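PDB 6IST: lysin from Enterococcus phage IMEEF1, which probably degrades enterococcal cell walls, the whole lysin carrying a CHAP domain and this chain being its C-terminal piece, assembled with a longer lysin chain. Local coordinates for residues M1-K6 with Q15-G20; G21-L26 with M60-L65. All blocks are in the same frame, centred on the assembly; numbering follows the deposited sequence.

Interaction 1 pairs strands 2-7 and 13-19, and interaction 2 sets the next strand, 22-25, against the end of helix 56-64; their centres lie about 8 Å apart. Strand 13-19 adjoins both 2-7 and 22-25 in one mixed sheet, with F17 O 2.8 Å from I24 N, probably hydrogen-bonded. Two side-chain links also join the contacts. K6 NZ of interaction 1 forms a salt bridge with E62 OE2 of interaction 2 at 2.9 Å, and Y4 OH packs 3.2 Å from R23 CD. Both contacts touch a second copy of this C-terminal piece, as F17 does on M60 of that subunit, and the longer lysin chain.

Interaction 1: M1-K6 with Q15-G20; sequences MFIYYK and QWFVIG
F2 with V18 and Y4 with W16 are hydrogen-bonded pairs of the antiparallel beta hairpin made by strands 2-7 and 13-19. Each pair closes a ring of two backbone bonds: V18 N reaches F2 O at 2.7 Å, and W16 N reaches Y4 O at 2.8 Å. Between and beyond them, I3 faces F17 and Y5 faces Q15 in non-hydrogen-bonded pairs, and I3 CA makes a CA-H...O contact with W16 O.

On the sheet face that carries F2, Y4, W16 and V18, the F2 and Y4 rings lie against aliphatic carbons of the partner strand. V18 CB sits over the centre of the F2 ring in a CH-pi contact, 3.9 Å from its centroid. The Y4 ring takes W16 CB over one face, 3.4 Å from Y4 CZ, while V18 CG2 meets its edge, 3.6 Å from Y4 CE2. A chi1 of 64° tucks the Y4 ring over its own backbone, where its face meets W16 CB. The Y4 and W16 rings run nearly parallel, at 6°, but are slid so far apart that they barely overlap. Hairpin strand 2-7 occupies the interior of the sheet, between 13-19 and 50-52, and helix 56-64 covers this face through M61 on F2 and L58 on Y4; F2 also stacks with Y209 of the longer lysin chain.

Among the residues of the opposite face, I3, F17, Y5 and Q15, the F17 ring is met at its edge by M1 CE, 3.5 Å from F17 CZ, the methionine chain bending at chi3 to bring it there. Farther along, the Y5 and Q15 side chains extend side by side, and a water joins their polar ends, 2.7 Å from Y5 OH and donating to Q15 OE1 at 2.8 Å.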
ATOM      1  N   MET A   1     -11.253 -10.729   2.659  1.00 30.67           N
ATOM      2  CA  MET A   1     -12.568 -11.346   2.693  1.00 28.91           C
ATOM      3  C   MET A   1     -13.559 -10.286   3.105  1.00 27.17           C
ATOM      4  O   MET A   1     -13.379  -9.692   4.147  1.00 27.14           O
ATOM      5  CB  MET A   1     -12.663 -12.378   3.788  1.00 31.50           C
ATOM      6  CG  MET A   1     -12.225 -13.777   3.443  1.00 35.78           C
ATOM      7  SD  MET A   1     -12.590 -14.966   4.780  1.00 29.74           S
ATOM      8  CE  MET A   1     -14.158 -14.422   5.145  1.00 41.59           C
ATOM      9  N   PHE A   2     -14.624 -10.108   2.332  1.00 24.15           N
ATOM     10  CA  PHE A   2     -15.732  -9.255   2.712  1.00 22.03           C
ATOM     11  C   PHE A   2     -16.977  -9.493   1.832  1.00 23.14           C
ATOM     12  O   PHE A   2     -16.888 -10.179   0.844  1.00 22.54           O
ATOM     13  CB  PHE A   2     -15.346  -7.770   2.733  1.00 22.14           C
ATOM     14  CG  PHE A   2     -14.863  -7.224   1.417  1.00 20.14           C
ATOM     15  CD1 PHE A   2     -15.755  -6.739   0.499  1.00 20.70           C
ATOM     16  CD2 PHE A   2     -13.516  -7.336   1.071  1.00 22.78           C
ATOM     17  CE1 PHE A   2     -15.286  -6.225  -0.697  1.00 22.24           C
ATOM     18  CE2 PHE A   2     -13.035  -6.814  -0.105  1.00 23.27           C
ATOM     19  CZ  PHE A   2     -13.926  -6.288  -1.012  1.00 22.19           C
ATOM     20  N   ILE A   3     -18.132  -8.986   2.248  1.00 21.03           N
ATOM     21  CA  ILE A   3     -19.346  -9.070   1.430  1.00 19.79           C
ATOM     22  C   ILE A   3     -19.665  -7.663   0.983  1.00 19.87           C
ATOM     23  O   ILE A   3     -19.470  -6.722   1.730  1.00 17.60           O
ATOM     24  CB  ILE A   3     -20.532  -9.600   2.280  1.00 21.43           C
ATOM     25  CG1 ILE A   3     -20.347 -11.111   2.499  1.00 21.99           C
ATOM     26  CG2 ILE A   3     -21.882  -9.268   1.634  1.00 23.98           C
ATOM     27  CD1 ILE A   3     -21.347 -11.756   3.429  1.00 24.04           C
ATOM     28  N   TYR A   4     -20.190  -7.529  -0.221  1.00 20.97           N
ATOM     29  CA  TYR A   4     -20.827  -6.315  -0.646  1.00 22.16           C
ATOM     30  C   TYR A   4     -22.177  -6.599  -1.336  1.00 20.85           C
ATOM     31  O   TYR A   4     -22.432  -7.722  -1.740  1.00 19.85           O
ATOM     32  CB  TYR A   4     -19.926  -5.511  -1.586  1.00 21.33           C
ATOM     33  CG  TYR A   4     -19.600  -6.194  -2.897  1.00 19.28           C
ATOM     34  CD1 TYR A   4     -20.403  -6.001  -4.012  1.00 18.51           C
ATOM     35  CD2 TYR A   4     -18.414  -6.952  -3.054  1.00 21.07           C
ATOM     36  CE1 TYR A   4     -20.099  -6.600  -5.202  1.00 19.19           C
ATOM     37  CE2 TYR A   4     -18.096  -7.553  -4.264  1.00 21.63           C
ATOM     38  CZ  TYR A   4     -18.936  -7.343  -5.339  1.00 23.07           C
ATOM     39  OH  TYR A   4     -18.654  -7.947  -6.543  1.00 21.59           O
ATOM     40  N   TYR A   5     -23.009  -5.564  -1.417  1.00 19.88           N
ATOM     41  CA  TYR A   5     -24.266  -5.612  -2.157  1.00 22.07           C
ATOM     42  C   TYR A   5     -24.144  -4.876  -3.463  1.00 20.82           C
ATOM     43  O   TYR A   5     -23.538  -3.803  -3.579  1.00 22.75           O
ATOM     44  CB  TYR A   5     -25.413  -5.054  -1.351  1.00 20.59           C
ATOM     45  CG  TYR A   5     -25.692  -5.692  -0.005  1.00 21.95           C
ATOM     46  CD1 TYR A   5     -25.177  -6.929   0.380  1.00 24.30           C
ATOM     47  CD2 TYR A   5     -26.521  -5.060   0.878  1.00 24.76           C
ATOM     48  CE1 TYR A   5     -25.459  -7.483   1.638  1.00 22.46           C
ATOM     49  CE2 TYR A   5     -26.829  -5.624   2.098  1.00 24.00           C
ATOM     50  CZ  TYR A   5     -26.292  -6.816   2.488  1.00 24.71           C
ATOM     51  OH  TYR A   5     -26.663  -7.323   3.729  1.00 26.25           O
ATOM     52  N   LYS A   6     -24.718  -5.461  -4.491  1.00 20.56           N
ATOM     53  CA  LYS A   6     -24.782  -4.835  -5.790  1.00 20.34           C
ATOM     54  C   LYS A   6     -26.293  -4.632  -6.154  1.00 23.09           C
ATOM     55  O   LYS A   6     -27.071  -5.599  -6.151  1.00 24.72           O
ATOM     56  CB  LYS A   6     -24.117  -5.743  -6.800  1.00 20.81           C
ATOM     57  CG  LYS A   6     -24.213  -5.190  -8.231  1.00 21.18           C
ATOM     58  CD  LYS A   6     -23.635  -6.198  -9.202  1.00 22.51           C
ATOM     59  CE  LYS A   6     -23.736  -5.665 -10.631  1.00 25.35           C
ATOM     60  NZ  LYS A   6     -22.942  -6.526 -11.534  1.00 26.31           N
ATOM     61  N   GLN A  15     -26.042 -10.174  -3.207  1.00 23.33           N
ATOM     62  CA  GLN A  15     -24.930 -10.243  -2.266  1.00 20.25           C
ATOM     63  C   GLN A  15     -23.754 -10.978  -2.888  1.00 21.42           C
ATOM     64  O   GLN A  15     -23.900 -12.045  -3.445  1.00 22.07           O
ATOM     65  CB  GLN A  15     -25.344 -10.946  -1.012  1.00 24.05           C
ATOM     66  CG  GLN A  15     -26.479 -10.263  -0.329  1.00 25.90           C
ATOM     67  CD  GLN A  15     -26.582 -10.687   1.107  1.00 27.09           C
ATOM     68  OE1 GLN A  15     -25.561 -10.763   1.819  1.00 28.32           O
ATOM     69  NE2 GLN A  15     -27.818 -10.888   1.574  1.00 28.62           N
ATOM     70  N   TRP A  16     -22.570 -10.366  -2.779  1.00 20.84           N
ATOM     71  CA  TRP A  16     -21.347 -10.945  -3.291  1.00 20.12           C
ATOM     72  C   TRP A  16     -20.292 -11.082  -2.208  1.00 20.65           C
ATOM     73  O   TRP A  16     -20.183 -10.241  -1.381  1.00 20.93           O
ATOM     74  CB  TRP A  16     -20.810 -10.039  -4.382  1.00 21.87           C
ATOM     75  CG  TRP A  16     -21.618 -10.027  -5.623  1.00 22.18           C
ATOM     76  CD1 TRP A  16     -22.787  -9.382  -5.848  1.00 22.63           C
ATOM     77  CD2 TRP A  16     -21.317 -10.753  -6.816  1.00 20.59           C
ATOM     78  NE1 TRP A  16     -23.240  -9.633  -7.134  1.00 22.13           N
ATOM     79  CE2 TRP A  16     -22.378 -10.502  -7.737  1.00 20.45           C
ATOM     80  CE3 TRP A  16     -20.289 -11.623  -7.174  1.00 21.43           C
ATOM     81  CZ2 TRP A  16     -22.387 -11.039  -9.025  1.00 19.75           C
ATOM     82  CZ3 TRP A  16     -20.298 -12.177  -8.417  1.00 22.92           C
ATOM     83  CH2 TRP A  16     -21.327 -11.872  -9.356  1.00 22.24           C
ATOM     84  N   PHE A  17     -19.477 -12.117  -2.314  1.00 19.62           N
ATOM     85  CA  PHE A  17     -18.494 -12.486  -1.293  1.00 19.47           C
ATOM     86  C   PHE A  17     -17.139 -12.437  -1.954  1.00 21.11           C
ATOM     87  O   PHE A  17     -16.951 -13.072  -2.938  1.00 19.41           O
ATOM     88  CB  PHE A  17     -18.776 -13.887  -0.755  1.00 20.01           C
ATOM     89  CG  PHE A  17     -17.860 -14.344   0.341  1.00 21.24           C
ATOM     90  CD1 PHE A  17     -17.358 -13.467   1.290  1.00 22.23           C
ATOM     91  CD2 PHE A  17     -17.445 -15.672   0.383  1.00 23.65           C
ATOM     92  CE1 PHE A  17     -16.538 -13.918   2.287  1.00 23.75           C
ATOM     93  CE2 PHE A  17     -16.621 -16.135   1.408  1.00 23.29           C
ATOM     94  CZ  PHE A  17     -16.133 -15.241   2.327  1.00 23.93           C
ATOM     95  N   VAL A  18     -16.249 -11.612  -1.410  1.00 17.83           N
ATOM     96  CA  VAL A  18     -14.856 -11.514  -1.901  1.00 22.89           C
ATOM     97  C   VAL A  18     -13.978 -12.363  -1.050  1.00 23.07           C
ATOM     98  O   VAL A  18     -13.978 -12.239   0.168  1.00 22.13           O
ATOM     99  CB  VAL A  18     -14.391 -10.036  -1.909  1.00 20.50           C
ATOM    100  CG1 VAL A  18     -12.895  -9.972  -2.278  1.00 23.69           C
ATOM    101  CG2 VAL A  18     -15.179  -9.271  -2.941  1.00 21.23           C
ATOM    102  N   ILE A  19     -13.279 -13.312  -1.672  1.00 27.37           N
ATOM    103  CA  ILE A  19     -12.421 -14.230  -0.956  1.00 26.52           C
ATOM    104  C   ILE A  19     -11.349 -14.711  -1.896  1.00 28.29           C
ATOM    105  O   ILE A  19     -11.638 -14.952  -3.088  1.00 26.38           O
ATOM    106  CB  ILE A  19     -13.222 -15.429  -0.378  1.00 31.27           C
ATOM    107  CG1 ILE A  19     -12.278 -16.428   0.335  1.00 35.21           C
ATOM    108  CG2 ILE A  19     -14.019 -16.134  -1.466  1.00 32.93           C
ATOM    109  CD1 ILE A  19     -12.928 -17.374   1.322  1.00 37.65           C
ATOM    110  N   GLY A  20     -10.116 -14.816  -1.402  1.00 25.73           N
ATOM    111  CA  GLY A  20      -9.018 -15.357  -2.195  1.00 25.29           C
ATOM    112  C   GLY A  20      -8.784 -14.659  -3.529  1.00 28.05           C
ATOM    113  O   GLY A  20      -8.389 -15.306  -4.524  1.00 31.32           O
TER
HETATM  114  O   HOH W   1     -25.623  -9.746   4.420  1.00 29.83           O

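Interaction 2: G21-L26 with M60-L65; sequences GKRIYL and MMEAAL
E62, in the last turn of helix 56-64, packs across the guanidinium group of R23. Its CA lies over one face of that group, away from the centre, and its CG comes 3.7 Å from R23 NH1. From there the E62 side chain runs on extended, crossing R23 at about a right angle. Its OE2 remains 4.1 Å from R23 NH1 and well off the guanidinium plane, so the attraction between the two charges is not a salt bridge. A water bridges the two groups instead, accepting from R23 NH1 at 3.1 Å and donating to E62 OE2 at 2.8 Å; the same oxygen forms a salt bridge with K6.

A64 closes the helix, and its carbonyl oxygen accepts a hydrogen bond from K189 of the longer lysin chain. L65 then leaves the helical path and supplies the main grip. Its carbonyl oxygen receives R23 NE at 2.7 Å, with an N-H...O angle of 160° and the oxygen close to the guanidinium plane. R23 NH2 adds a weak bond to the same oxygen at 3.3 Å. The bend at chi3 (-63°) in the arginine turns the NE/NH2 edge of the guanidinium toward the carbonyl. The leucine side chain itself lies against G21, with CD2 3.3 Å from G21 O.

After L65 the chain continues beside strand 22-25, where the backbone of R23 bonds to P66 and V68. Helix 56-64 is thereby fastened near its C-terminal end to strand 22-25, an outer strand of the sheet within this chain, while the R23 side chain also touches W16 of strand 13-19 and Y4 of strand 2-7.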
ATOM      1  N   GLY A  21      -9.037 -13.358  -3.581  1.00 24.98           N
ATOM      2  CA  GLY A  21      -8.949 -12.622  -4.821  1.00 25.68           C
ATOM      3  C   GLY A  21     -10.013 -12.877  -5.843  1.00 24.78           C
ATOM      4  O   GLY A  21      -9.840 -12.490  -7.006  1.00 27.54           O
ATOM      5  N   LYS A  22     -11.117 -13.502  -5.429  1.00 23.93           N
ATOM      6  CA  LYS A  22     -12.200 -13.901  -6.330  1.00 23.90           C
ATOM      7  C   LYS A  22     -13.505 -13.351  -5.766  1.00 23.48           C
ATOM      8  O   LYS A  22     -13.525 -12.939  -4.625  1.00 21.57           O
ATOM      9  CB  LYS A  22     -12.355 -15.420  -6.461  1.00 26.42           C
ATOM     10  CG  LYS A  22     -11.074 -16.190  -6.641  1.00 30.95           C
ATOM     11  CD  LYS A  22     -10.476 -16.057  -8.004  1.00 35.68           C
ATOM     12  CE  LYS A  22      -9.048 -16.601  -8.047  1.00 38.35           C
ATOM     13  NZ  LYS A  22      -8.756 -17.949  -7.474  1.00 39.75           N
ATOM     14  N   ARG A  23     -14.549 -13.368  -6.575  1.00 22.55           N
ATOM     15  CA  ARG A  23     -15.904 -12.885  -6.190  1.00 24.53           C
ATOM     16  C   ARG A  23     -16.839 -14.038  -6.337  1.00 23.62           C
ATOM     17  O   ARG A  23     -16.821 -14.667  -7.364  1.00 23.25           O
ATOM     18  CB  ARG A  23     -16.430 -11.872  -7.180  1.00 27.57           C
ATOM     19  CG  ARG A  23     -15.876 -10.518  -7.007  1.00 32.13           C
ATOM     20  CD  ARG A  23     -16.433  -9.575  -8.074  1.00 35.96           C
ATOM     21  NE  ARG A  23     -16.065  -9.938  -9.427  1.00 33.61           N
ATOM     22  CZ  ARG A  23     -16.887 -10.146 -10.449  1.00 32.30           C
ATOM     23  NH1 ARG A  23     -18.217 -10.027 -10.361  1.00 30.55           N
ATOM     24  NH2 ARG A  23     -16.341 -10.479 -11.600  1.00 36.26           N
ATOM     25  N   ILE A  24     -17.720 -14.243  -5.356  1.00 22.56           N
ATOM     26  CA  ILE A  24     -18.697 -15.290  -5.435  1.00 23.11           C
ATOM     27  C   ILE A  24     -20.077 -14.679  -5.208  1.00 21.53           C
ATOM     28  O   ILE A  24     -20.296 -14.041  -4.196  1.00 23.25           O
ATOM     29  CB  ILE A  24     -18.455 -16.402  -4.370  1.00 22.69           C
ATOM     30  CG1 ILE A  24     -17.083 -17.095  -4.572  1.00 24.03           C
ATOM     31  CG2 ILE A  24     -19.588 -17.460  -4.436  1.00 24.51           C
ATOM     32  CD1 ILE A  24     -16.755 -18.108  -3.477  1.00 27.40           C
ATOM     33  N   TYR A  25     -20.998 -14.885  -6.129  1.00 20.32           N
ATOM     34  CA  TYR A  25     -22.397 -14.508  -5.921  1.00 21.67           C
ATOM     35  C   TYR A  25     -23.030 -15.443  -4.935  1.00 23.67           C
ATOM     36  O   TYR A  25     -22.920 -16.652  -5.080  1.00 25.29           O
ATOM     37  CB  TYR A  25     -23.150 -14.527  -7.249  1.00 23.88           C
ATOM     38  CG  TYR A  25     -24.623 -14.405  -7.075  1.00 22.63           C
ATOM     39  CD1 TYR A  25     -25.192 -13.223  -6.623  1.00 25.19           C
ATOM     40  CD2 TYR A  25     -25.461 -15.446  -7.439  1.00 28.12           C
ATOM     41  CE1 TYR A  25     -26.569 -13.115  -6.453  1.00 28.10           C
ATOM     42  CE2 TYR A  25     -26.845 -15.358  -7.287  1.00 28.19           C
ATOM     43  CZ  TYR A  25     -27.393 -14.191  -6.834  1.00 28.94           C
ATOM     44  OH  TYR A  25     -28.742 -14.122  -6.708  1.00 29.53           O
ATOM     45  N   LEU A  26     -23.702 -14.903  -3.935  1.00 23.79           N
ATOM     46  CA  LEU A  26     -24.309 -15.714  -2.860  1.00 26.22           C
ATOM     47  C   LEU A  26     -25.799 -15.937  -3.156  1.00 27.57           C
ATOM     48  O   LEU A  26     -26.599 -15.024  -2.969  1.00 30.71           O
ATOM     49  CB  LEU A  26     -24.124 -15.021  -1.527  1.00 22.32           C
ATOM     50  CG  LEU A  26     -22.661 -14.823  -1.096  1.00 26.27           C
ATOM     51  CD1 LEU A  26     -22.613 -13.816   0.024  1.00 24.96           C
ATOM     52  CD2 LEU A  26     -21.978 -16.115  -0.714  1.00 24.62           C
ATOM     53  N   MET A  60     -14.121  -1.490 -10.842  1.00 26.36           N
ATOM     54  CA  MET A  60     -12.732  -1.897 -10.596  1.00 26.01           C
ATOM     55  C   MET A  60     -12.616  -3.248  -9.794  1.00 22.76           C
ATOM     56  O   MET A  60     -11.864  -4.144 -10.171  1.00 23.71           O
ATOM     57  CB  MET A  60     -11.975  -0.719  -9.899  1.00 23.76           C
ATOM     58  CG  MET A  60     -11.598   0.440 -10.839  1.00 25.33           C
ATOM     59  SD  MET A  60     -10.656   1.700  -9.947  1.00 18.09           S
ATOM     60  CE  MET A  60     -11.925   2.309  -8.864  1.00 20.23           C
ATOM     61  N   MET A  61     -13.471  -3.478  -8.795  1.00 25.42           N
ATOM     62  CA  MET A  61     -13.492  -4.790  -8.126  1.00 25.56           C
ATOM     63  C   MET A  61     -13.879  -5.898  -9.125  1.00 26.17           C
ATOM     64  O   MET A  61     -13.228  -6.958  -9.145  1.00 25.72           O
ATOM     65  CB  MET A  61     -14.463  -4.815  -6.956  1.00 28.45           C
ATOM     66  CG  MET A  61     -14.031  -3.973  -5.746  1.00 27.47           C
ATOM     67  SD  MET A  61     -15.005  -4.306  -4.160  1.00 23.13           S
ATOM     68  CE  MET A  61     -16.478  -3.436  -4.592  1.00 27.89           C
ATOM     69  N   GLU A  62     -14.851  -5.646 -10.017  1.00 23.72           N
ATOM     70  CA  GLU A  62     -15.312  -6.745 -10.907  1.00 27.05           C
ATOM     71  C   GLU A  62     -14.223  -7.106 -11.919  1.00 29.59           C
ATOM     72  O   GLU A  62     -14.053  -8.290 -12.289  1.00 31.76           O
ATOM     73  CB  GLU A  62     -16.631  -6.390 -11.581  1.00 27.90           C
ATOM     74  CG  GLU A  62     -17.800  -6.329 -10.571  1.00 28.73           C
ATOM     75  CD  GLU A  62     -19.161  -5.971 -11.188  1.00 30.65           C
ATOM     76  OE1 GLU A  62     -19.194  -5.238 -12.208  1.00 30.91           O
ATOM     77  OE2 GLU A  62     -20.223  -6.422 -10.667  1.00 31.29           O
ATOM     78  N   ALA A  63     -13.475  -6.099 -12.341  1.00 26.50           N
ATOM     79  CA  ALA A  63     -12.365  -6.302 -13.260  1.00 28.23           C
ATOM     80  C   ALA A  63     -11.187  -7.024 -12.653  1.00 29.09           C
ATOM     81  O   ALA A  63     -10.429  -7.700 -13.362  1.00 31.93           O
ATOM     82  CB  ALA A  63     -11.920  -4.961 -13.816  1.00 27.85           C
ATOM     83  N   ALA A  64     -10.927  -6.782 -11.375  1.00 23.89           N
ATOM     84  CA  ALA A  64      -9.743  -7.284 -10.755  1.00 25.53           C
ATOM     85  C   ALA A  64      -9.957  -8.661 -10.081  1.00 25.96           C
ATOM     86  O   ALA A  64      -8.997  -9.387  -9.843  1.00 28.11           O
ATOM     87  CB  ALA A  64      -9.204  -6.295  -9.710  1.00 26.78           C
ATOM     88  N   LEU A  65     -11.212  -8.980  -9.728  1.00 25.62           N
ATOM     89  CA  LEU A  65     -11.520 -10.137  -8.934  1.00 27.30           C
ATOM     90  C   LEU A  65     -12.406 -11.012  -9.810  1.00 28.37           C
ATOM     91  O   LEU A  65     -13.590 -10.783  -9.885  1.00 27.45           O
ATOM     92  CB  LEU A  65     -12.261  -9.707  -7.655  1.00 27.66           C
ATOM     93  CG  LEU A  65     -11.526  -8.723  -6.728  1.00 32.68           C
ATOM     94  CD1 LEU A  65     -12.492  -8.107  -5.714  1.00 37.28           C
ATOM     95  CD2 LEU A  65     -10.348  -9.353  -6.040  1.00 32.88           C
TER
HETATM   96  O   HOH W   2     -20.037  -8.302  -8.585  1.00 25.51           O